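Single-stranded-DNA-specific exonuclease RecJ (Thermus thermophilus, PDB 2ZXR) degrades single-stranded DNA exonucleolytically in the 5' to 3' direction, using divalent metal ions, preferably magnesium. Local coordinates at residues G28-L33 against P441-E446; A491-D496 against V525-P530; G535-F540 against A649-W654. One frame throughout, in Å; residues are numbered along the deposited sequence.

The three contacts lie apart from one another and from the metal-bound nuclease centre. Contact 1 is fully buried. It joins an N-terminal helix to the helix 440-447 of the OB region, and its chemistry is largely polar: a carboxylate, a water and a helix start. Contacts 2 and 3 are only partly buried and rest on carbon-to-carbon contacts. Contact 2 stays within one sheet and has Leu527 reach across between the diverging ends of strands 487-492 and 517-528. Contact 3 packs the loop 535-540 against the helix 643-655. The chain of strand 517-528 runs on into that loop, yet the centres of contacts 2 and 3 are about 29 Å apart.

Contact 1: G28-L33 against P441-E446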
ATOM      1  N   GLY A  28      13.312   6.803 -15.973  1.00 26.88           N
ATOM      2  CA  GLY A  28      14.290   7.557 -15.218  1.00 26.73           C
ATOM      3  C   GLY A  28      14.616   6.916 -13.872  1.00 26.83           C
ATOM      4  O   GLY A  28      14.042   5.880 -13.511  1.00 25.78           O
ATOM      5  N   PRO A  29      15.534   7.521 -13.093  1.00 26.52           N
ATOM      6  CA  PRO A  29      15.963   7.022 -11.776  1.00 26.52           C
ATOM      7  C   PRO A  29      14.899   6.929 -10.654  1.00 26.64           C
ATOM      8  O   PRO A  29      14.936   6.012  -9.861  1.00 27.26           O
ATOM      9  CB  PRO A  29      17.131   7.951 -11.416  1.00 26.61           C
ATOM     10  CG  PRO A  29      16.746   9.260 -12.072  1.00 25.95           C
ATOM     11  CD  PRO A  29      16.177   8.807 -13.423  1.00 27.14           C
ATOM     12  N   GLU A  30      13.949   7.852 -10.594  1.00 27.83           N
ATOM     13  CA  GLU A  30      12.916   7.801  -9.553  1.00 28.28           C
ATOM     14  C   GLU A  30      12.051   6.567  -9.655  1.00 27.63           C
ATOM     15  O   GLU A  30      11.946   5.777  -8.711  1.00 28.45           O
ATOM     16  CB  GLU A  30      12.013   9.031  -9.629  1.00 29.57           C
ATOM     17  CG  GLU A  30      12.731  10.340  -9.392  1.00 30.81           C
ATOM     18  CD  GLU A  30      13.496  10.792 -10.611  1.00 31.64           C
ATOM     19  OE1 GLU A  30      13.197  10.284 -11.726  1.00 31.75           O
ATOM     20  OE2 GLU A  30      14.384  11.653 -10.451  1.00 31.80           O
ATOM     21  N   ALA A  31      11.420   6.403 -10.809  1.00 27.17           N
ATOM     22  CA  ALA A  31      10.563   5.258 -11.045  1.00 27.02           C
ATOM     23  C   ALA A  31      11.364   3.956 -10.931  1.00 27.28           C
ATOM     24  O   ALA A  31      10.885   2.965 -10.365  1.00 26.17           O
ATOM     25  CB  ALA A  31       9.916   5.378 -12.425  1.00 27.60           C
ATOM     26  N   ALA A  32      12.589   3.950 -11.455  1.00 27.43           N
ATOM     27  CA  ALA A  32      13.415   2.742 -11.367  1.00 28.32           C
ATOM     28  C   ALA A  32      13.662   2.381  -9.905  1.00 28.35           C
ATOM     29  O   ALA A  32      13.783   1.216  -9.566  1.00 28.94           O
ATOM     30  CB  ALA A  32      14.744   2.939 -12.092  1.00 27.66           C
ATOM     31  N   LEU A  33      13.749   3.384  -9.043  1.00 29.07           N
ATOM     32  CA  LEU A  33      13.956   3.140  -7.622  1.00 29.71           C
ATOM     33  C   LEU A  33      12.756   2.331  -7.100  1.00 30.05           C
ATOM     34  O   LEU A  33      12.917   1.329  -6.383  1.00 29.61           O
ATOM     35  CB  LEU A  33      14.033   4.478  -6.886  1.00 31.13           C
ATOM     36  CG  LEU A  33      15.325   4.867  -6.176  1.00 33.50           C
ATOM     37  CD1 LEU A  33      15.349   6.383  -5.921  1.00 34.43           C
ATOM     38  CD2 LEU A  33      15.410   4.107  -4.870  1.00 34.90           C
ATOM     39  N   PRO A 441       5.965  15.661 -14.956  1.00 23.26           N
ATOM     40  CA  PRO A 441       5.108  14.957 -15.926  1.00 23.19           C
ATOM     41  C   PRO A 441       5.742  13.624 -16.346  1.00 24.21           C
ATOM     42  O   PRO A 441       5.084  12.553 -16.321  1.00 24.08           O
ATOM     43  CB  PRO A 441       5.012  15.950 -17.096  1.00 23.08           C
ATOM     44  CG  PRO A 441       5.078  17.297 -16.376  1.00 22.86           C
ATOM     45  CD  PRO A 441       6.167  17.072 -15.330  1.00 22.47           C
ATOM     46  N   GLN A 442       7.026  13.678 -16.693  1.00 23.35           N
ATOM     47  CA  GLN A 442       7.721  12.478 -17.119  1.00 25.35           C
ATOM     48  C   GLN A 442       7.797  11.477 -15.980  1.00 25.54           C
ATOM     49  O   GLN A 442       7.629  10.273 -16.199  1.00 24.91           O
ATOM     50  CB  GLN A 442       9.139  12.807 -17.626  1.00 27.81           C
ATOM     51  CG  GLN A 442       9.969  11.576 -18.065  1.00 30.49           C
ATOM     52  CD  GLN A 442       9.362  10.828 -19.248  1.00 33.38           C
ATOM     53  OE1 GLN A 442       9.731   9.675 -19.531  1.00 34.95           O
ATOM     54  NE2 GLN A 442       8.434  11.478 -19.953  1.00 34.04           N
ATOM     55  N   VAL A 443       8.079  11.961 -14.769  1.00 25.04           N
ATOM     56  CA  VAL A 443       8.151  11.052 -13.640  1.00 24.83           C
ATOM     57  C   VAL A 443       6.769  10.424 -13.458  1.00 25.31           C
ATOM     58  O   VAL A 443       6.655   9.220 -13.258  1.00 24.40           O
ATOM     59  CB  VAL A 443       8.575  11.766 -12.334  1.00 24.30           C
ATOM     60  CG1 VAL A 443       8.363  10.814 -11.125  1.00 23.14           C
ATOM     61  CG2 VAL A 443      10.075  12.153 -12.421  1.00 23.89           C
ATOM     62  N   PHE A 444       5.726  11.253 -13.520  1.00 26.18           N
ATOM     63  CA  PHE A 444       4.378  10.739 -13.375  1.00 26.78           C
ATOM     64  C   PHE A 444       4.081   9.666 -14.406  1.00 26.97           C
ATOM     65  O   PHE A 444       3.597   8.606 -14.049  1.00 27.07           O
ATOM     66  CB  PHE A 444       3.337  11.841 -13.506  1.00 27.77           C
ATOM     67  CG  PHE A 444       1.933  11.346 -13.312  1.00 29.49           C
ATOM     68  CD1 PHE A 444       1.402  11.208 -12.034  1.00 30.13           C
ATOM     69  CD2 PHE A 444       1.157  10.950 -14.414  1.00 30.63           C
ATOM     70  CE1 PHE A 444       0.105  10.679 -11.841  1.00 30.77           C
ATOM     71  CE2 PHE A 444      -0.137  10.416 -14.239  1.00 29.78           C
ATOM     72  CZ  PHE A 444      -0.660  10.283 -12.951  1.00 30.35           C
ATOM     73  N   ARG A 445       4.368   9.927 -15.681  1.00 27.83           N
ATOM     74  CA  ARG A 445       4.099   8.925 -16.721  1.00 29.13           C
ATOM     75  C   ARG A 445       4.911   7.651 -16.494  1.00 29.30           C
ATOM     76  O   ARG A 445       4.434   6.552 -16.792  1.00 29.78           O
ATOM     77  CB  ARG A 445       4.378   9.487 -18.140  1.00 29.30           C
ATOM     78  CG  ARG A 445       3.445  10.646 -18.571  1.00 29.70           C
ATOM     79  CD  ARG A 445       3.713  11.141 -20.033  1.00 31.09           C
ATOM     80  NE  ARG A 445       5.068  11.657 -20.201  1.00 31.15           N
ATOM     81  CZ  ARG A 445       5.409  12.947 -20.254  1.00 29.93           C
ATOM     82  NH1 ARG A 445       4.503  13.918 -20.175  1.00 29.49           N
ATOM     83  NH2 ARG A 445       6.687  13.263 -20.339  1.00 29.19           N
ATOM     84  N   GLU A 446       6.119   7.776 -15.941  1.00 29.30           N
ATOM     85  CA  GLU A 446       6.956   6.591 -15.698  1.00 29.04           C
ATOM     86  C   GLU A 446       6.455   5.716 -14.536  1.00 28.77           C
ATOM     87  O   GLU A 446       6.616   4.492 -14.565  1.00 28.97           O
ATOM     88  CB  GLU A 446       8.426   7.011 -15.478  1.00 29.31           C
ATOM     89  CG  GLU A 446       9.157   7.415 -16.777  1.00 30.31           C
ATOM     90  CD  GLU A 446      10.462   8.162 -16.526  1.00 31.70           C
ATOM     91  OE1 GLU A 446      10.932   8.189 -15.369  1.00 32.80           O
ATOM     92  OE2 GLU A 446      11.027   8.724 -17.489  1.00 32.65           O
TER
HETATM   93  O   HOH W   1      11.724   8.376 -12.623  1.00 32.60           O
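The N-terminal end of helix 29-37 meets helix 440-447, and Glu446 puts its carboxylate at the N of Gly28, the N-cap residue. Gly28 N gives a weak hydrogen bond to Glu446 OE1, 2.8 Å long and bent to 146°. The Glu446 side chain runs extended beyond CG (chi2 165°), which carries its carboxylate from helix 440-447 across to Gly28. A water bridges the two helices beside this bond. It donates to Glu446 OE1 at 2.9 Å and to Glu30 OE1 at 2.6 Å, and it accepts from Ala31 N at 2.7 Å. The RecJ OB region thus touches an N-terminal helix far away in sequence. The two carboxylates do not meet directly: Glu30 OE1 and Glu446 OE1 are 4.8 Å apart. Arg625 of helix 624-639 forms a salt bridge with Glu446 OE2, which probably favours the charged form of Glu446. Ala31 CB lies 3.8 Å from Glu446 CB. Beside them the Val443 methyl CG2 packs on the carboxylate oxygen Glu30 OE1, 3.7 Å away, and the side chains of Glu30 and Val443 cross at about a right angle.

Contact 2: A491-D496 against V525-P530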
ATOM      1  N   ALA A 491      -3.344  19.823   1.129  1.00 36.13           N
ATOM      2  CA  ALA A 491      -3.296  19.098   2.389  1.00 37.07           C
ATOM      3  C   ALA A 491      -4.413  19.411   3.382  1.00 37.44           C
ATOM      4  O   ALA A 491      -5.072  20.442   3.305  1.00 38.23           O
ATOM      5  CB  ALA A 491      -1.938  19.370   3.056  1.00 35.66           C
ATOM      6  N   TRP A 492      -4.596  18.506   4.326  1.00 38.84           N
ATOM      7  CA  TRP A 492      -5.567  18.678   5.393  1.00 41.17           C
ATOM      8  C   TRP A 492      -4.732  18.858   6.657  1.00 42.58           C
ATOM      9  O   TRP A 492      -4.248  17.885   7.244  1.00 42.31           O
ATOM     10  CB  TRP A 492      -6.460  17.446   5.509  1.00 40.84           C
ATOM     11  CG  TRP A 492      -7.361  17.332   4.343  1.00 42.52           C
ATOM     12  CD1 TRP A 492      -7.044  16.886   3.089  1.00 42.10           C
ATOM     13  CD2 TRP A 492      -8.715  17.791   4.277  1.00 43.21           C
ATOM     14  NE1 TRP A 492      -8.117  17.046   2.245  1.00 42.51           N
ATOM     15  CE2 TRP A 492      -9.155  17.601   2.949  1.00 42.95           C
ATOM     16  CE3 TRP A 492      -9.598  18.349   5.218  1.00 43.54           C
ATOM     17  CZ2 TRP A 492     -10.444  17.952   2.534  1.00 44.07           C
ATOM     18  CZ3 TRP A 492     -10.881  18.696   4.805  1.00 44.53           C
ATOM     19  CH2 TRP A 492     -11.290  18.497   3.473  1.00 44.17           C
ATOM     20  N   LYS A 493      -4.552  20.111   7.062  1.00 44.38           N
ATOM     21  CA  LYS A 493      -3.743  20.410   8.227  1.00 46.66           C
ATOM     22  C   LYS A 493      -4.350  19.902   9.517  1.00 48.60           C
ATOM     23  O   LYS A 493      -5.429  20.327   9.919  1.00 48.77           O
ATOM     24  CB  LYS A 493      -3.492  21.917   8.331  1.00 46.04           C
ATOM     25  CG  LYS A 493      -2.568  22.306   9.479  1.00 45.96           C
ATOM     26  CD  LYS A 493      -1.205  21.662   9.334  1.00 45.56           C
ATOM     27  CE  LYS A 493      -0.257  22.076  10.445  1.00 45.81           C
ATOM     28  NZ  LYS A 493      -0.648  21.532  11.781  1.00 46.42           N
ATOM     29  N   GLN A 494      -3.641  18.990  10.167  1.00 51.17           N
ATOM     30  CA  GLN A 494      -4.098  18.434  11.434  1.00 53.51           C
ATOM     31  C   GLN A 494      -4.234  19.605  12.392  1.00 54.10           C
ATOM     32  O   GLN A 494      -3.261  20.301  12.654  1.00 54.13           O
ATOM     33  CB  GLN A 494      -3.072  17.445  11.997  1.00 54.75           C
ATOM     34  CG  GLN A 494      -2.758  16.278  11.081  1.00 57.10           C
ATOM     35  CD  GLN A 494      -3.917  15.305  10.952  1.00 59.00           C
ATOM     36  OE1 GLN A 494      -5.052  15.705  10.658  1.00 59.75           O
ATOM     37  NE2 GLN A 494      -3.637  14.015  11.172  1.00 58.65           N
ATOM     38  N   GLY A 495      -5.452  19.810  12.887  1.00 55.06           N
ATOM     39  CA  GLY A 495      -5.744  20.880  13.820  1.00 55.62           C
ATOM     40  C   GLY A 495      -4.576  21.757  14.179  1.00 56.22           C
ATOM     41  O   GLY A 495      -3.646  21.319  14.852  1.00 56.29           O
ATOM     42  N   ASP A 496      -4.640  23.003  13.734  1.00 56.76           N
ATOM     43  CA  ASP A 496      -3.598  23.982  13.982  1.00 57.31           C
ATOM     44  C   ASP A 496      -3.679  25.020  12.901  1.00 57.49           C
ATOM     45  O   ASP A 496      -3.820  26.207  13.181  1.00 58.72           O
ATOM     46  CB  ASP A 496      -2.214  23.353  13.918  1.00 58.45           C
ATOM     47  CG  ASP A 496      -1.669  22.998  15.291  1.00 59.61           C
ATOM     48  OD1 ASP A 496      -1.584  23.906  16.157  1.00 60.41           O
ATOM     49  OD2 ASP A 496      -1.317  21.812  15.498  1.00 59.32           O
ATOM     50  N   VAL A 525      -0.020  13.398   2.162  1.00 31.74           N
ATOM     51  CA  VAL A 525      -0.629  12.347   2.970  1.00 32.35           C
ATOM     52  C   VAL A 525      -0.205  12.630   4.416  1.00 33.41           C
ATOM     53  O   VAL A 525      -0.956  12.357   5.365  1.00 34.03           O
ATOM     54  CB  VAL A 525      -0.191  10.908   2.559  1.00 32.97           C
ATOM     55  CG1 VAL A 525      -0.485  10.670   1.088  1.00 33.86           C
ATOM     56  CG2 VAL A 525       1.263  10.700   2.844  1.00 34.51           C
ATOM     57  N   ASP A 526       1.007  13.141   4.603  1.00 32.77           N
ATOM     58  CA  ASP A 526       1.422  13.526   5.950  1.00 33.45           C
ATOM     59  C   ASP A 526       2.247  14.791   5.803  1.00 33.41           C
ATOM     60  O   ASP A 526       2.865  15.025   4.759  1.00 31.87           O
ATOM     61  CB  ASP A 526       2.220  12.445   6.693  1.00 33.89           C
ATOM     62  CG  ASP A 526       2.206  12.658   8.230  1.00 36.90           C
ATOM     63  OD1 ASP A 526       1.538  13.611   8.707  1.00 37.61           O
ATOM     64  OD2 ASP A 526       2.853  11.879   8.973  1.00 37.84           O
ATOM     65  N   LEU A 527       2.230  15.606   6.849  1.00 33.76           N
ATOM     66  CA  LEU A 527       2.930  16.884   6.858  1.00 35.11           C
ATOM     67  C   LEU A 527       3.366  17.187   8.297  1.00 35.92           C
ATOM     68  O   LEU A 527       2.597  16.948   9.245  1.00 34.45           O
ATOM     69  CB  LEU A 527       1.967  17.949   6.326  1.00 36.13           C
ATOM     70  CG  LEU A 527       2.256  19.444   6.361  1.00 36.64           C
ATOM     71  CD1 LEU A 527       1.118  20.144   5.632  1.00 37.42           C
ATOM     72  CD2 LEU A 527       2.337  19.952   7.801  1.00 37.03           C
ATOM     73  N   ARG A 528       4.582  17.722   8.459  1.00 36.09           N
ATOM     74  CA  ARG A 528       5.095  18.003   9.798  1.00 37.06           C
ATOM     75  C   ARG A 528       6.291  18.961   9.867  1.00 38.40           C
ATOM     76  O   ARG A 528       6.911  19.301   8.859  1.00 38.30           O
ATOM     77  CB  ARG A 528       5.523  16.690  10.452  1.00 36.70           C
ATOM     78  CG  ARG A 528       6.780  16.111   9.807  1.00 36.91           C
ATOM     79  CD  ARG A 528       7.267  14.824  10.463  1.00 37.13           C
ATOM     80  NE  ARG A 528       8.572  14.420   9.933  1.00 37.53           N
ATOM     81  CZ  ARG A 528       9.259  13.360  10.353  1.00 37.43           C
ATOM     82  NH1 ARG A 528       8.769  12.587  11.311  1.00 38.83           N
ATOM     83  NH2 ARG A 528      10.435  13.070   9.815  1.00 37.61           N
ATOM     84  N   LYS A 529       6.603  19.393  11.082  1.00 39.33           N
ATOM     85  CA  LYS A 529       7.764  20.235  11.306  1.00 41.30           C
ATOM     86  C   LYS A 529       8.853  19.178  11.172  1.00 41.68           C
ATOM     87  O   LYS A 529       8.686  18.063  11.652  1.00 41.78           O
ATOM     88  CB  LYS A 529       7.739  20.810  12.723  1.00 42.23           C
ATOM     89  CG  LYS A 529       9.072  21.363  13.215  1.00 44.22           C
ATOM     90  CD  LYS A 529       8.940  21.934  14.632  1.00 45.25           C
ATOM     91  CE  LYS A 529      10.259  22.498  15.140  1.00 45.77           C
ATOM     92  NZ  LYS A 529      11.340  21.475  15.080  1.00 47.18           N
ATOM     93  N   PRO A 530       9.972  19.503  10.512  1.00 42.48           N
ATOM     94  CA  PRO A 530      11.054  18.523  10.338  1.00 43.23           C
ATOM     95  C   PRO A 530      11.403  17.769  11.617  1.00 44.00           C
ATOM     96  O   PRO A 530      11.413  18.342  12.695  1.00 43.88           O
ATOM     97  CB  PRO A 530      12.208  19.382   9.826  1.00 43.57           C
ATOM     98  CG  PRO A 530      11.487  20.471   9.063  1.00 43.09           C
ATOM     99  CD  PRO A 530      10.367  20.824  10.000  1.00 42.26           C
TER
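The two backbones run in roughly the same sense but diverge past Lys493 and Leu527, with no hydrogen bond between them; Ala491 CA is 7.3 Å from Val525 CA and Lys493 CA 7.7 Å from Leu527 CA. Leu527 carries the contact; its CB points toward segment 491-496. Its CG lies anti to the backbone N (chi1 171°), and the two methyl groups part at the tip. CD1 reaches Ala491 CB at 4.1 Å. CD2 comes to 4.2 Å from Lys493 CD, so it meets the aliphatic part of the lysine and not its charge. The lysine chain bends at chi2 and again at chi4, which brings NZ back to its own segment. There Lys493 NZ donates to Gln494 O at 3.0 Å. The donor is tilted 16° from the carbonyl plane. Asp496 OD2 forms a long salt bridge with the same NZ. On the other segment, Leu527 N donates to Asp526 OD1 at 2.8 Å and meets it from above the carboxylate plane. Asp526 OD2 is hydrogen-bonded to Trp7 NE1. Val525 and Asp526 both face Ala506 in a classic beta bulge. Strands 487-492 and 517-528, which run into the two segments, are members of the mixed sheet that includes the OB strands: strand 487-492 bonds on to strand 479-484, where Phe482 also touches Leu527, and strand 517-528 pairs with strand 503-514 through Ala506 and Glu504.

Contact 3: G535-F540 against A649-W654; sequences GGIAPF and ALLAYW
Phe540 packs against the helix 643-655 of the C-terminal domain, at the point where the loop 535-540 leads into strand 541-543 of its parallel sheet. Its CB points toward the helix. From there CG sits between the backbone N and the carbonyl carbon (chi1 71°), which sends the ring to two leucines of the helix. CE1 lies 3.9 Å from Leu650 CD2. CE2 lies 3.7 Å from Leu651 CD2. At the tip, CZ meets both methyl groups, with Leu650 CD2 at 3.8 Å. Both methyls come to the ring obliquely. The two leucines are neighbours in sequence and take different first torsions, yet their CD2 methyls reach the same ring. Ile537 also lies near Leu651, but the modelled approach is doubtfully close. Ile537 makes a backbone hydrogen bond with Gly644, and Phe540 N is hydrogen-bonded to the side-chain OG of Ser647, both in the first turns of the helix. The other methyl of Leu650 turns to the indole of Trp654, where CD1 lies 3.6 Å above the ring plane, offset toward the rim.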
ATOM      1  N   GLY A 535      16.828   6.242   7.800  1.00 35.35           N
ATOM      2  CA  GLY A 535      17.395   5.907   6.512  1.00 34.38           C
ATOM      3  C   GLY A 535      18.883   6.131   6.397  1.00 33.51           C
ATOM      4  O   GLY A 535      19.513   6.689   7.287  1.00 33.36           O
ATOM      5  N   GLY A 536      19.450   5.701   5.278  1.00 32.53           N
ATOM      6  CA  GLY A 536      20.873   5.876   5.070  1.00 31.56           C
ATOM      7  C   GLY A 536      21.628   4.642   5.497  1.00 31.39           C
ATOM      8  O   GLY A 536      21.023   3.665   5.927  1.00 31.12           O
ATOM      9  N   ILE A 537      22.950   4.684   5.388  1.00 31.08           N
ATOM     10  CA  ILE A 537      23.788   3.548   5.760  1.00 30.12           C
ATOM     11  C   ILE A 537      24.583   3.897   7.033  1.00 30.60           C
ATOM     12  O   ILE A 537      24.428   4.995   7.591  1.00 30.52           O
ATOM     13  CB  ILE A 537      24.779   3.251   4.627  1.00 30.44           C
ATOM     14  CG1 ILE A 537      25.623   4.508   4.373  1.00 28.88           C
ATOM     15  CG2 ILE A 537      24.025   2.837   3.348  1.00 29.15           C
ATOM     16  CD1 ILE A 537      26.656   4.339   3.326  1.00 27.60           C
ATOM     17  N   ALA A 538      25.421   2.970   7.491  1.00 29.43           N
ATOM     18  CA  ALA A 538      26.258   3.219   8.669  1.00 29.89           C
ATOM     19  C   ALA A 538      27.032   4.475   8.261  1.00 28.70           C
ATOM     20  O   ALA A 538      27.752   4.456   7.273  1.00 28.96           O
ATOM     21  CB  ALA A 538      27.221   2.043   8.908  1.00 28.82           C
ATOM     22  N   PRO A 539      26.893   5.571   9.021  1.00 28.36           N
ATOM     23  CA  PRO A 539      27.584   6.821   8.679  1.00 28.20           C
ATOM     24  C   PRO A 539      29.102   6.836   8.790  1.00 28.14           C
ATOM     25  O   PRO A 539      29.665   6.145   9.619  1.00 28.09           O
ATOM     26  CB  PRO A 539      26.916   7.845   9.599  1.00 27.55           C
ATOM     27  CG  PRO A 539      26.593   7.050  10.819  1.00 28.50           C
ATOM     28  CD  PRO A 539      26.190   5.674  10.320  1.00 27.56           C
ATOM     29  N   PHE A 540      29.751   7.605   7.911  1.00 27.68           N
ATOM     30  CA  PHE A 540      31.203   7.768   7.928  1.00 26.85           C
ATOM     31  C   PHE A 540      31.507   9.238   7.590  1.00 26.34           C
ATOM     32  O   PHE A 540      32.563   9.764   7.947  1.00 27.90           O
ATOM     33  CB  PHE A 540      31.903   6.801   6.940  1.00 26.62           C
ATOM     34  CG  PHE A 540      31.704   7.148   5.483  1.00 27.47           C
ATOM     35  CD1 PHE A 540      32.504   8.104   4.864  1.00 27.00           C
ATOM     36  CD2 PHE A 540      30.669   6.550   4.743  1.00 26.21           C
ATOM     37  CE1 PHE A 540      32.274   8.470   3.519  1.00 27.81           C
ATOM     38  CE2 PHE A 540      30.430   6.898   3.413  1.00 26.62           C
ATOM     39  CZ  PHE A 540      31.231   7.861   2.790  1.00 26.85           C
ATOM     40  N   ALA A 649      24.482   8.755   0.141  1.00 22.03           N
ATOM     41  CA  ALA A 649      24.463   9.546  -1.073  1.00 22.14           C
ATOM     42  C   ALA A 649      25.868   9.742  -1.630  1.00 22.71           C
ATOM     43  O   ALA A 649      26.066   9.815  -2.852  1.00 21.65           O
ATOM     44  CB  ALA A 649      23.826  10.897  -0.790  1.00 22.04           C
ATOM     45  N   LEU A 650      26.839   9.851  -0.728  1.00 23.07           N
ATOM     46  CA  LEU A 650      28.217  10.053  -1.148  1.00 23.54           C
ATOM     47  C   LEU A 650      28.705   8.801  -1.862  1.00 23.86           C
ATOM     48  O   LEU A 650      29.379   8.895  -2.884  1.00 23.51           O
ATOM     49  CB  LEU A 650      29.102  10.393   0.059  1.00 22.53           C
ATOM     50  CG  LEU A 650      30.588  10.636  -0.250  1.00 22.67           C
ATOM     51  CD1 LEU A 650      30.747  11.595  -1.426  1.00 22.68           C
ATOM     52  CD2 LEU A 650      31.267  11.193   0.981  1.00 21.02           C
ATOM     53  N   LEU A 651      28.358   7.624  -1.342  1.00 25.25           N
ATOM     54  CA  LEU A 651      28.759   6.385  -2.012  1.00 26.34           C
ATOM     55  C   LEU A 651      28.181   6.341  -3.438  1.00 26.84           C
ATOM     56  O   LEU A 651      28.872   5.970  -4.391  1.00 26.28           O
ATOM     57  CB  LEU A 651      28.268   5.167  -1.240  1.00 27.96           C
ATOM     58  CG  LEU A 651      28.805   5.017   0.188  1.00 29.20           C
ATOM     59  CD1 LEU A 651      28.347   3.649   0.725  1.00 30.55           C
ATOM     60  CD2 LEU A 651      30.338   5.098   0.199  1.00 29.15           C
ATOM     61  N   ALA A 652      26.921   6.733  -3.600  1.00 26.37           N
ATOM     62  CA  ALA A 652      26.327   6.705  -4.936  1.00 26.80           C
ATOM     63  C   ALA A 652      27.056   7.735  -5.792  1.00 27.21           C
ATOM     64  O   ALA A 652      27.284   7.521  -6.990  1.00 25.85           O
ATOM     65  CB  ALA A 652      24.806   7.025  -4.870  1.00 25.30           C
ATOM     66  N   TYR A 653      27.421   8.848  -5.161  1.00 28.19           N
ATOM     67  CA  TYR A 653      28.134   9.925  -5.840  1.00 29.53           C
ATOM     68  C   TYR A 653      29.468   9.433  -6.424  1.00 31.39           C
ATOM     69  O   TYR A 653      29.793   9.764  -7.565  1.00 31.18           O
ATOM     70  CB  TYR A 653      28.392  11.084  -4.881  1.00 29.25           C
ATOM     71  CG  TYR A 653      29.183  12.229  -5.492  1.00 31.01           C
ATOM     72  CD1 TYR A 653      28.589  13.121  -6.372  1.00 31.32           C
ATOM     73  CD2 TYR A 653      30.539  12.400  -5.204  1.00 32.74           C
ATOM     74  CE1 TYR A 653      29.318  14.155  -6.955  1.00 32.07           C
ATOM     75  CE2 TYR A 653      31.280  13.441  -5.784  1.00 32.76           C
ATOM     76  CZ  TYR A 653      30.655  14.309  -6.661  1.00 33.69           C
ATOM     77  OH  TYR A 653      31.380  15.325  -7.261  1.00 36.16           O
ATOM     78  N   TRP A 654      30.244   8.666  -5.653  1.00 33.02           N
ATOM     79  CA  TRP A 654      31.522   8.148  -6.173  1.00 35.50           C
ATOM     80  C   TRP A 654      31.190   7.298  -7.405  1.00 36.82           C
ATOM     81  O   TRP A 654      31.840   7.393  -8.438  1.00 35.81           O
ATOM     82  CB  TRP A 654      32.231   7.182  -5.216  1.00 34.71           C
ATOM     83  CG  TRP A 654      32.533   7.600  -3.802  1.00 35.71           C
ATOM     84  CD1 TRP A 654      32.355   6.824  -2.664  1.00 35.59           C
ATOM     85  CD2 TRP A 654      33.149   8.801  -3.363  1.00 33.70           C
ATOM     86  NE1 TRP A 654      32.827   7.477  -1.561  1.00 34.15           N
ATOM     87  CE2 TRP A 654      33.320   8.692  -1.953  1.00 34.87           C
ATOM     88  CE3 TRP A 654      33.574   9.953  -4.009  1.00 32.86           C
ATOM     89  CZ2 TRP A 654      33.898   9.699  -1.189  1.00 33.23           C
ATOM     90  CZ3 TRP A 654      34.135  10.939  -3.263  1.00 34.35           C
ATOM     91  CH2 TRP A 654      34.294  10.811  -1.855  1.00 34.77           C
TER